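Local coordinates for protein beta-galactosidase (Trichoderma reesei, PDB 3OG2) that probably hydrolyses terminal non-reducing beta-D-galactose residues from beta-D-galactosides as a glycoside hydrolase of family 35, at residues L112-P117 / P177-S182; Y198-A203 / G230-Y235; S159-A164 / G170-Y175; L189-P194 / G220-P225. All blocks are in the same frame, centred on the assembly; numbering follows the deposited sequence. Where two conformers were deposited one is given.

Contact 1. Residues L112-P117 / P177-S182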
loop_
_atom_site.group_PDB
_atom_site.type_symbol
_atom_site.label_atom_id
_atom_site.label_comp_id
_atom_site.label_asym_id
_atom_site.label_seq_id
_atom_site.Cartn_x
_atom_site.Cartn_y
_atom_site.Cartn_z
ATOM N N LEU A 112 13.604 2.276 3.599
ATOM C CA LEU A 112 13.418 3.699 3.916
ATOM C C LEU A 112 12.377 3.762 5.025
ATOM O O LEU A 112 11.220 3.408 4.796
ATOM C CB LEU A 112 12.980 4.436 2.649
ATOM C CG LEU A 112 12.317 5.807 2.884
ATOM C CD1 LEU A 112 13.135 6.757 3.757
ATOM C CD2 LEU A 112 12.024 6.486 1.538
ATOM N N ALA A 113 12.805 4.170 6.223
ATOM C CA ALA A 113 11.919 4.216 7.384
ATOM C C ALA A 113 11.278 5.588 7.505
ATOM O O ALA A 113 12.011 6.587 7.479
ATOM C CB ALA A 113 12.742 3.928 8.652
ATOM N N ARG A 114 9.951 5.608 7.670
ATOM C CA ARG A 114 9.210 6.891 7.699
ATOM C C ARG A 114 8.294 6.852 8.906
ATOM O O ARG A 114 7.072 6.578 8.766
ATOM C CB ARG A 114 8.469 7.117 6.365
ATOM C CG ARG A 114 9.277 6.703 5.138
ATOM C CD ARG A 114 8.817 7.352 3.857
ATOM N NE ARG A 114 7.478 6.941 3.463
ATOM C CZ ARG A 114 6.618 7.760 2.868
ATOM N NH1 ARG A 114 6.879 9.061 2.663
ATOM N NH2 ARG A 114 5.423 7.257 2.479
ATOM N N PRO A 115 8.811 7.092 10.110
ATOM C CA PRO A 115 7.998 6.911 11.298
ATOM C C PRO A 115 7.153 8.109 11.727
ATOM O O PRO A 115 6.499 8.040 12.765
ATOM C CB PRO A 115 9.049 6.594 12.390
ATOM C CG PRO A 115 10.233 7.390 11.968
ATOM C CD PRO A 115 10.234 7.341 10.439
ATOM N N GLY A 116 7.189 9.187 10.978
ATOM C CA GLY A 116 6.409 10.354 11.280
ATOM C C GLY A 116 7.155 11.313 12.201
ATOM O O GLY A 116 8.289 11.681 11.878
ATOM N N PRO A 117 6.604 11.728 13.350
ATOM C CA PRO A 117 5.365 11.276 13.968
ATOM C C PRO A 117 4.076 11.420 13.182
ATOM O O PRO A 117 3.221 10.520 13.269
ATOM C CB PRO A 117 5.225 12.202 15.206
ATOM C CG PRO A 117 6.586 12.687 15.521
ATOM C CD PRO A 117 7.352 12.680 14.225
ATOM N N PRO A 177 12.093 12.156 8.357
ATOM C CA PRO A 177 11.453 12.808 9.466
ATOM C C PRO A 177 10.200 13.559 8.977
ATOM O O PRO A 177 10.254 14.186 7.915
ATOM C CB PRO A 177 12.521 13.814 9.937
ATOM C CG PRO A 177 13.388 14.089 8.742
ATOM C CD PRO A 177 13.182 12.998 7.745
ATOM N N GLU A 178 9.106 13.529 9.759
ATOM C CA GLU A 178 7.901 14.316 9.368
ATOM C C GLU A 178 7.297 13.728 8.089
ATOM O O GLU A 178 7.642 12.589 7.683
ATOM C CB GLU A 178 8.192 15.838 9.270
ATOM C CG GLU A 178 7.464 16.671 10.333
ATOM C CD GLU A 178 5.999 16.893 10.047
ATOM O OE1 GLU A 178 5.557 16.630 8.885
ATOM O OE2 GLU A 178 5.224 17.370 10.928
ATOM N N ASN A 179 6.386 14.434 7.445
ATOM C CA ASN A 179 5.759 13.901 6.221
ATOM C C ASN A 179 5.109 15.051 5.473
ATOM O O ASN A 179 4.163 15.638 6.025
ATOM C CB ASN A 179 4.714 12.833 6.571
ATOM C CG ASN A 179 4.145 12.257 5.277
ATOM O OD1 ASN A 179 4.880 11.403 4.708
ATOM N ND2 ASN A 179 3.017 12.659 4.736
ATOM N N GLU A 180 5.562 15.342 4.267
ATOM C CA GLU A 180 4.946 16.394 3.452
ATOM C C GLU A 180 4.743 17.683 4.265
ATOM O O GLU A 180 3.664 18.292 4.295
ATOM C CB GLU A 180 3.620 15.964 2.791
ATOM C CG GLU A 180 3.877 14.893 1.738
ATOM C CD GLU A 180 2.766 14.630 0.785
ATOM O OE1 GLU A 180 1.603 14.987 1.069
ATOM O OE2 GLU A 180 2.964 14.003 -0.314
ATOM N N TYR A 181 5.843 18.097 4.889
ATOM C CA TYR A 181 5.835 19.377 5.633
ATOM C C TYR A 181 5.995 20.481 4.617
ATOM O O TYR A 181 7.136 20.855 4.287
ATOM C CB TYR A 181 6.948 19.330 6.713
ATOM C CG TYR A 181 6.924 20.619 7.533
ATOM C CD1 TYR A 181 5.911 20.848 8.477
ATOM C CD2 TYR A 181 7.902 21.601 7.374
ATOM C CE1 TYR A 181 5.901 22.027 9.215
ATOM C CE2 TYR A 181 7.886 22.757 8.105
ATOM C CZ TYR A 181 6.888 22.956 9.020
ATOM O OH TYR A 181 6.876 24.142 9.747
ATOM N N SER A 182 4.865 20.936 4.043
ATOM C CA SER A 182 4.952 21.625 2.758
ATOM C C SER A 182 4.154 22.915 2.663
ATOM O O SER A 182 4.384 23.688 1.715
ATOM C CB SER A 182 4.429 20.682 1.662
ATOM O OG SER A 182 5.307 19.537 1.654
HETATM O O HOH W 1 8.234 9.982 8.500
#

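Contact 2. Residues Y198-A203 / G230-Y235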
loop_
_atom_site.group_PDB
_atom_site.type_symbol
_atom_site.label_atom_id
_atom_site.label_comp_id
_atom_site.label_asym_id
_atom_site.label_seq_id
_atom_site.Cartn_x
_atom_site.Cartn_y
_atom_site.Cartn_z
ATOM N N TYR A 198 13.882 20.507 15.501
ATOM C CA TYR A 198 13.555 19.670 16.675
ATOM C C TYR A 198 13.258 18.246 16.194
ATOM O O TYR A 198 13.700 17.279 16.851
ATOM C CB TYR A 198 12.341 20.241 17.375
ATOM C CG TYR A 198 12.028 19.564 18.691
ATOM C CD1 TYR A 198 11.206 18.419 18.721
ATOM C CD2 TYR A 198 12.538 20.040 19.898
ATOM C CE1 TYR A 198 10.927 17.786 19.910
ATOM C CE2 TYR A 198 12.251 19.415 21.098
ATOM C CZ TYR A 198 11.444 18.277 21.109
ATOM O OH TYR A 198 11.135 17.684 22.307
ATOM N N VAL A 199 12.486 18.115 15.109
ATOM C CA VAL A 199 12.095 16.765 14.635
ATOM C C VAL A 199 13.331 15.999 14.207
ATOM O O VAL A 199 13.524 14.807 14.513
ATOM C CB VAL A 199 11.073 16.937 13.499
ATOM C CG1 VAL A 199 10.798 15.626 12.775
ATOM C CG2 VAL A 199 9.776 17.540 14.050
ATOM N N ILE A 200 14.271 16.695 13.503
ATOM C CA ILE A 200 15.535 16.039 13.161
ATOM C C ILE A 200 16.348 15.637 14.388
ATOM O O ILE A 200 16.871 14.513 14.442
ATOM C CB ILE A 200 16.386 16.979 12.246
ATOM C CG1 ILE A 200 15.716 17.092 10.862
ATOM C CG2 ILE A 200 17.833 16.524 12.152
ATOM C CD1 ILE A 200 16.315 18.194 9.990
ATOM N N ASP A 201 16.446 16.552 15.349
ATOM C CA ASP A 201 17.210 16.276 16.554
ATOM C C ASP A 201 16.656 15.050 17.290
ATOM O O ASP A 201 17.460 14.274 17.847
ATOM C CB ASP A 201 17.178 17.462 17.529
ATOM C CG ASP A 201 17.904 18.714 17.132
ATOM O OD1 ASP A 201 18.754 18.699 16.191
ATOM O OD2 ASP A 201 17.673 19.793 17.785
ATOM N N GLN A 202 15.330 14.886 17.298
ATOM C CA GLN A 202 14.806 13.695 18.009
ATOM C C GLN A 202 15.368 12.422 17.401
ATOM O O GLN A 202 15.680 11.449 18.062
ATOM C CB GLN A 202 13.292 13.599 17.919
ATOM C CG GLN A 202 12.534 14.712 18.671
ATOM C CD GLN A 202 11.055 14.537 18.434
ATOM O OE1 GLN A 202 10.622 14.559 17.251
ATOM N NE2 GLN A 202 10.268 14.337 19.470
ATOM N N ALA A 203 15.397 12.406 16.037
ATOM C CA ALA A 203 15.872 11.181 15.357
ATOM C C ALA A 203 17.366 11.020 15.577
ATOM O O ALA A 203 17.851 9.913 15.884
ATOM C CB ALA A 203 15.536 11.281 13.870
ATOM N N GLY A 230 17.003 23.126 10.155
ATOM C CA GLY A 230 15.897 22.260 9.757
ATOM C C GLY A 230 16.058 21.530 8.438
ATOM O O GLY A 230 15.236 20.780 8.023
ATOM N N SER A 231 17.209 21.733 7.757
ATOM C CA SER A 231 17.448 21.061 6.486
ATOM C C SER A 231 17.828 19.604 6.668
ATOM O O SER A 231 18.548 19.205 7.568
ATOM C CB SER A 231 18.505 21.835 5.711
ATOM O OG SER A 231 19.752 21.906 6.351
ATOM N N VAL A 232 17.351 18.802 5.713
ATOM C CA VAL A 232 17.730 17.370 5.678
ATOM C C VAL A 232 18.915 17.165 4.759
ATOM O O VAL A 232 19.493 18.102 4.191
ATOM C CB VAL A 232 16.530 16.507 5.255
ATOM C CG1 VAL A 232 15.395 16.612 6.293
ATOM C CG2 VAL A 232 16.021 16.867 3.865
ATOM N N ASP A 233 19.323 15.896 4.594
ATOM C CA ASP A 233 20.491 15.585 3.787
ATOM C C ASP A 233 20.172 15.534 2.294
ATOM O O ASP A 233 20.945 15.983 1.461
ATOM C CB ASP A 233 21.069 14.259 4.227
ATOM C CG ASP A 233 21.568 14.325 5.656
ATOM O OD1 ASP A 233 22.280 15.321 6.004
ATOM O OD2 ASP A 233 21.353 13.369 6.395
ATOM N N ILE A 234 19.030 14.902 1.975
ATOM C CA ILE A 234 18.652 14.702 0.576
ATOM C C ILE A 234 17.239 15.262 0.433
ATOM O O ILE A 234 16.318 14.832 1.153
ATOM C CB ILE A 234 18.691 13.213 0.160
ATOM C CG1 ILE A 234 20.107 12.653 0.312
ATOM C CG2 ILE A 234 18.060 13.037 -1.201
ATOM C CD1 ILE A 234 20.194 11.129 0.100
ATOM N N TYR A 235 17.043 16.212 -0.471
ATOM C CA TYR A 235 15.727 16.780 -0.691
ATOM C C TYR A 235 14.881 15.815 -1.525
ATOM O O TYR A 235 15.316 15.440 -2.636
ATOM C CB TYR A 235 15.866 18.126 -1.447
ATOM C CG TYR A 235 14.516 18.716 -1.757
ATOM C CD1 TYR A 235 13.725 19.315 -0.765
ATOM C CD2 TYR A 235 14.015 18.658 -3.088
ATOM C CE1 TYR A 235 12.465 19.858 -1.030
ATOM C CE2 TYR A 235 12.756 19.215 -3.327
ATOM C CZ TYR A 235 12.005 19.800 -2.325
ATOM O OH TYR A 235 10.770 20.350 -2.635
#

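Contact 3. Residues S159-A164 / G170-Y175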
loop_
_atom_site.group_PDB
_atom_site.type_symbol
_atom_site.label_atom_id
_atom_site.label_comp_id
_atom_site.label_asym_id
_atom_site.label_seq_id
_atom_site.Cartn_x
_atom_site.Cartn_y
_atom_site.Cartn_z
ATOM N N SER A 159 14.812 4.582 18.071
ATOM C CA SER A 159 15.878 3.668 18.533
ATOM C C SER A 159 15.679 2.263 17.978
ATOM O O SER A 159 16.675 1.613 17.661
ATOM C CB SER A 159 15.933 3.679 20.043
ATOM O OG SER A 159 14.812 3.092 20.642
ATOM N N ILE A 160 14.423 1.811 17.794
ATOM C CA ILE A 160 14.170 0.538 17.114
ATOM C C ILE A 160 14.701 0.593 15.697
ATOM O O ILE A 160 15.393 -0.316 15.231
ATOM C CB ILE A 160 12.655 0.257 17.129
ATOM C CG1 ILE A 160 12.204 -0.218 18.529
ATOM C CG2 ILE A 160 12.235 -0.753 16.075
ATOM C CD1 ILE A 160 10.720 -0.149 18.773
ATOM N N ILE A 161 14.414 1.676 14.982
ATOM C CA ILE A 161 14.913 1.811 13.602
ATOM C C ILE A 161 16.424 1.897 13.605
ATOM O O ILE A 161 17.119 1.364 12.733
ATOM C CB ILE A 161 14.221 3.020 12.985
ATOM C CG1 ILE A 161 12.697 2.771 12.825
ATOM C CG2 ILE A 161 14.827 3.442 11.657
ATOM C CD1 ILE A 161 12.014 3.971 12.166
ATOM N N ALA A 162 17.000 2.604 14.615
ATOM C CA ALA A 162 18.438 2.788 14.657
ATOM C C ALA A 162 19.153 1.434 14.712
ATOM O O ALA A 162 20.182 1.216 14.060
ATOM C CB ALA A 162 18.882 3.636 15.864
ATOM N N LYS A 163 18.603 0.496 15.492
ATOM C CA LYS A 163 19.245 -0.823 15.620
ATOM C C LYS A 163 19.225 -1.574 14.291
ATOM O O LYS A 163 20.115 -2.401 14.072
ATOM C CB LYS A 163 18.492 -1.579 16.731
ATOM C CG LYS A 163 18.624 -0.929 18.090
ATOM C CD LYS A 163 17.945 -1.644 19.229
ATOM C CE LYS A 163 18.282 -1.033 20.558
ATOM N NZ LYS A 163 17.722 0.319 20.829
ATOM N N ALA A 164 18.265 -1.245 13.450
ATOM C CA ALA A 164 18.093 -1.937 12.156
ATOM C C ALA A 164 18.852 -1.235 11.045
ATOM O O ALA A 164 18.720 -1.593 9.877
ATOM C CB ALA A 164 16.624 -2.028 11.834
ATOM N N GLY A 170 21.790 -4.165 9.501
ATOM C CA GLY A 170 20.352 -4.272 9.224
ATOM C C GLY A 170 20.042 -3.638 7.876
ATOM O O GLY A 170 20.914 -3.202 7.084
ATOM N N PRO A 171 18.750 -3.654 7.563
ATOM C CA PRO A 171 18.307 -3.206 6.237
ATOM C C PRO A 171 18.061 -1.722 6.071
ATOM O O PRO A 171 17.858 -1.321 4.920
ATOM C CB PRO A 171 16.967 -3.991 6.085
ATOM C CG PRO A 171 16.473 -4.097 7.507
ATOM C CD PRO A 171 17.698 -4.316 8.348
ATOM N N VAL A 172 18.007 -0.925 7.129
ATOM C CA VAL A 172 17.568 0.487 6.967
ATOM C C VAL A 172 18.690 1.369 6.425
ATOM O O VAL A 172 19.787 1.433 7.012
ATOM C CB VAL A 172 17.029 1.047 8.304
ATOM C CG1 VAL A 172 16.712 2.530 8.136
ATOM C CG2 VAL A 172 15.779 0.291 8.743
ATOM N N ILE A 173 18.418 2.027 5.301
ATOM C CA ILE A 173 19.438 2.878 4.670
ATOM C C ILE A 173 19.106 4.361 4.675
ATOM O O ILE A 173 19.991 5.177 4.442
ATOM C CB ILE A 173 19.662 2.420 3.190
ATOM C CG1 ILE A 173 18.388 2.471 2.346
ATOM C CG2 ILE A 173 20.341 1.059 3.177
ATOM C CD1 ILE A 173 18.637 2.327 0.863
ATOM N N LEU A 174 17.850 4.718 4.915
ATOM C CA LEU A 174 17.388 6.113 4.812
ATOM C C LEU A 174 16.277 6.301 5.846
ATOM O O LEU A 174 15.577 5.362 6.187
ATOM C CB LEU A 174 16.823 6.444 3.459
ATOM C CG LEU A 174 17.819 6.447 2.297
ATOM C CD1 LEU A 174 17.017 6.514 0.981
ATOM C CD2 LEU A 174 18.766 7.648 2.416
ATOM N N TYR A 175 16.169 7.537 6.353
ATOM C CA TYR A 175 15.129 7.883 7.303
ATOM C C TYR A 175 14.456 9.175 6.877
ATOM O O TYR A 175 15.129 10.162 6.580
ATOM C CB TYR A 175 15.786 8.030 8.681
ATOM C CG TYR A 175 14.903 8.360 9.855
ATOM C CD1 TYR A 175 14.344 9.632 10.070
ATOM C CD2 TYR A 175 14.642 7.341 10.817
ATOM C CE1 TYR A 175 13.548 9.887 11.139
ATOM C CE2 TYR A 175 13.856 7.642 11.928
ATOM C CZ TYR A 175 13.316 8.918 12.082
ATOM O OH TYR A 175 12.541 9.201 13.200
#

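Contact 4. Residues L189-P194 / G220-P225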
loop_
_atom_site.group_PDB
_atom_site.type_symbol
_atom_site.label_atom_id
_atom_site.label_comp_id
_atom_site.label_asym_id
_atom_site.label_seq_id
_atom_site.Cartn_x
_atom_site.Cartn_y
_atom_site.Cartn_z
ATOM N N LEU A 189 3.591 30.441 11.038
ATOM C CA LEU A 189 4.990 30.415 10.613
ATOM C C LEU A 189 5.306 29.193 9.751
ATOM O O LEU A 189 5.132 28.059 10.203
ATOM C CB LEU A 189 5.924 30.321 11.824
ATOM C CG LEU A 189 7.427 30.300 11.535
ATOM C CD1 LEU A 189 7.893 31.520 10.721
ATOM C CD2 LEU A 189 8.266 30.204 12.824
ATOM N N PHE A 190 5.757 29.474 8.528
ATOM C CA PHE A 190 6.128 28.358 7.660
ATOM C C PHE A 190 7.183 28.777 6.668
ATOM O O PHE A 190 6.954 29.809 5.995
ATOM C CB PHE A 190 4.894 27.827 6.892
ATOM C CG PHE A 190 5.287 26.625 6.011
ATOM C CD1 PHE A 190 5.687 26.733 4.677
ATOM C CD2 PHE A 190 5.286 25.357 6.607
ATOM C CE1 PHE A 190 6.127 25.619 3.970
ATOM C CE2 PHE A 190 5.707 24.243 5.933
ATOM C CZ PHE A 190 6.166 24.445 4.665
ATOM N N PRO A 191 8.208 27.986 6.373
ATOM C CA PRO A 191 8.632 26.813 7.154
ATOM C C PRO A 191 9.082 27.195 8.554
ATOM O O PRO A 191 9.792 28.196 8.761
ATOM C CB PRO A 191 9.857 26.263 6.380
ATOM C CG PRO A 191 10.120 27.232 5.307
ATOM C CD PRO A 191 9.055 28.259 5.203
ATOM N N ASN A 192 8.665 26.430 9.565
ATOM C CA ASN A 192 9.079 26.704 10.955
ATOM C C ASN A 192 10.392 25.963 11.193
ATOM O O ASN A 192 10.390 24.756 11.474
ATOM C CB ASN A 192 7.933 26.303 11.880
ATOM C CG ASN A 192 8.237 26.577 13.347
ATOM O OD1 ASN A 192 9.387 26.671 13.773
ATOM N ND2 ASN A 192 7.169 26.736 14.092
ATOM N N LYS A 193 11.532 26.635 10.951
ATOM C CA LYS A 193 12.812 25.925 11.009
ATOM C C LYS A 193 13.159 25.391 12.409
ATOM O O LYS A 193 13.692 24.272 12.461
ATOM C CB LYS A 193 13.889 26.784 10.400
ATOM C CG LYS A 193 13.617 27.088 8.916
ATOM C CD LYS A 193 14.752 27.797 8.260
ATOM C CE LYS A 193 14.483 28.079 6.784
ATOM N NZ LYS A 193 15.626 28.794 6.116
ATOM N N PRO A 194 12.873 26.077 13.500
ATOM C CA PRO A 194 13.062 25.457 14.793
ATOM C C PRO A 194 12.245 24.183 14.937
ATOM O O PRO A 194 12.753 23.190 15.503
ATOM C CB PRO A 194 12.586 26.549 15.802
ATOM C CG PRO A 194 12.953 27.823 15.056
ATOM C CD PRO A 194 12.497 27.519 13.640
ATOM N N GLY A 220 8.579 22.525 -3.513
ATOM C CA GLY A 220 8.524 23.822 -2.864
ATOM C C GLY A 220 9.854 24.198 -2.233
ATOM O O GLY A 220 9.967 25.325 -1.720
ATOM N N GLY A 221 10.842 23.329 -2.188
ATOM C CA GLY A 221 12.158 23.623 -1.620
ATOM C C GLY A 221 12.225 23.490 -0.097
ATOM O O GLY A 221 13.301 23.793 0.473
ATOM N N THR A 222 11.158 23.129 0.585
ATOM C CA THR A 222 11.207 23.134 2.064
ATOM C C THR A 222 12.148 22.078 2.580
ATOM O O THR A 222 12.018 20.902 2.184
ATOM C CB THR A 222 9.776 22.952 2.613
ATOM O OG1 THR A 222 8.990 24.078 2.132
ATOM C CG2 THR A 222 9.737 22.963 4.122
ATOM N N GLY A 223 13.064 22.476 3.445
ATOM C CA GLY A 223 13.979 21.551 4.121
ATOM C C GLY A 223 15.138 21.192 3.225
ATOM O O GLY A 223 15.958 20.323 3.615
ATOM N N ALA A 224 15.297 21.725 2.023
ATOM C CA ALA A 224 16.393 21.338 1.177
ATOM C C ALA A 224 17.732 21.711 1.756
ATOM O O ALA A 224 17.853 22.717 2.467
ATOM C CB ALA A 224 16.223 22.010 -0.186
ATOM N N PRO A 225 18.777 20.953 1.382
ATOM C CA PRO A 225 20.138 21.423 1.679
ATOM C C PRO A 225 20.344 22.856 1.225
ATOM O O PRO A 225 19.906 23.247 0.160
ATOM C CB PRO A 225 20.966 20.480 0.814
ATOM C CG PRO A 225 20.168 19.192 0.853
ATOM C CD PRO A 225 18.710 19.630 0.681
#

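Contact 1. Residues L112-P117 / P177-S182
E178 N donates to G116 O at 2.9 Å, joining the C-terminal ends of two neighbouring parallel strands of the TIM barrel, 110-116 and 172-177. The N-H...O angle is 153°, and the donor stands above the carbonyl plane of G116. This is the tight end: G116 CA and E178 CA lie 4.6 Å apart, and G116 has a positive phi at which any CB would press against the carbonyl O of P115. Beside it a single water comes between the chains, accepting from G116 N at 2.8 Å and donating to E178 O, in an otherwise buried contact. R114 and N179 are looser still: R114 NH1 stops 3.7 Å from N179 OD1, the guanidinium and amide planes 61° apart. N179 points its amide across because CG is anti to the backbone N (chi1 -177°), but OD1 bonds to Y76 OH, while R114 forms salt bridges with E46 and E278. N179, E180, Y76 and E278 all belong to the galactose site, so R114 probably acts as a second-shell partner of E278. The E178 carboxylate, bound also by R140 and Y195, turns back on its own chain, where OE1 accepts N179 N at 2.8 Å on its anti side.

Contact 2. Residues Y198-A203 / G230-Y235
With chi1 at -70° and chi2 at 169°, I200 turns CG1 anti to its carbonyl carbon and extends CD1 straight off helix 193-205, into the bend of chain at G230, S231 and V232. V232 answers with CG1, which its own first torsion places beside the backbone N on the side facing the helix. The two methyls, I200 CD1 and V232 CG1, lie 4.1 Å apart. Closer still are two backbone oxygens: I200 CD1 is 3.4 Å from G230 O and equally near S231 O. One methyl therefore makes every close approach across this contact, while the chains stay well apart, I200 CA and G230 CA being 7.1 Å from each other. The helix follows strand 172-177 on the outside of the TIM barrel, and residues 230-235 belong to the loop leading to strand 236-239. L212 also packs on I200, and P177 of the inner strand on V232. A polar tie lies one helical turn earlier, where Q197 OE1 accepts G230 N; S231 directs its CB away and bonds OG to G228 O. Between the two segments themselves no hydrogen bond forms, so the I200 methyl is held by shape and van der Waals contact, the directional bond coming from Q197.

Contact 3. Residues S159-A164 / G170-Y175
The Y175 ring is met at its edge by I161, whose CG2 lies near the ring plane, 4.0 Å from Y175 CD2. I161 CD1 lies off the ring plane, 4.1 Å from Y175 CE2. Both faces are covered from outside the two segments: A203 CB stands over one and the P115 ring over the other. The contact is the return half of a beta-alpha-beta unit of the TIM barrel, in which helix 144-163 leads through a short loop into strand 172-177, next to strand 110-116 in the sheet. I161 is modelled in two conformers, and in the one described its side chain crosses those of V172 and Y175 at about right angles. V172 sends CG1 toward I161, anti to its own backbone N (chi1 175°), and uses its other branch, CG2, to touch A164 CB at 4.0 Å.

At the turn the chemistry becomes polar. A164 O, just beyond helix 144-163, accepts V172 N in a nearly straight bond of 2.9 Å, with an N-H...O angle of 169° and the donor tilted 26° from the carbonyl plane. P171, which has no N-H to offer, lies against the same oxygen with its CD. G170 comes close enough that a CB would clash there; instead its CA makes a C-H...O contact, G170 CA to A164 O at 3.2 Å.

Contact 4. Residues L189-P194 / G220-P225
F190 and T222 meet with their side chains at a slant, the threonine branches coming up to the far end of the phenylalanine ring. T222 OG1 lies 3.7 Å from F190 CE1 and almost as near to CZ, while T222 CG2 is 3.9 Å from F190 CZ. The hydroxyl approaches the ring obliquely. The CB of F190 does not itself aim at the loop; with CG anti to the backbone N (chi1 -178°) the ring is carried out until its tip reaches T222. P191 forms the second wall. Its CB points toward T222 and meets the methyl, P191 CB to T222 CG2, at 4.0 Å; the peptide bond between F190 and P191 is cis.

T222 is the second residue of a type II beta turn from G221 to A224, closed by A224 N bonding to G221 O at 3.3 Å, with G223 supplying the positive phi of the third position. The turn belongs to the loop leading to strand 236-239. On the other side N192 is the N-cap of helix 193-205, its OD1 accepting Y195 N. An alanine in place of T222 would remove both OG1 and CG2, which is likely to open a gap against F190 CZ and P191 CB and leave the ring end less restrained. M196 of the helix touches P191 and T222 alike. The F190 ring also meets that of Y181, their planes about 50° apart, and D216 OD2 accepts T222 N.

Overall arrangement
All four contacts lie in the TIM barrel. Contacts 1, 2 and 3 are buried; contact 4 is only partly so. Contacts 1 and 3 reach the same sheet through neighbouring strands 110-116 and 172-177, tied by A113 N to L174 O; both have one direct backbone bond, to which contact 1, at the galactose-binding end, adds a bridging water and contact 3 apolar packing. Contacts 2 and 4 both involve helix 193-205 and the loop before strand 236-239, and neither has a hydrogen bond between its segments; V232 N bonding to G223 O connects them. P177 packs on V199 and V232, linking contact 1 to contact 2, and Y181 OH reaches N192 N in contact 4.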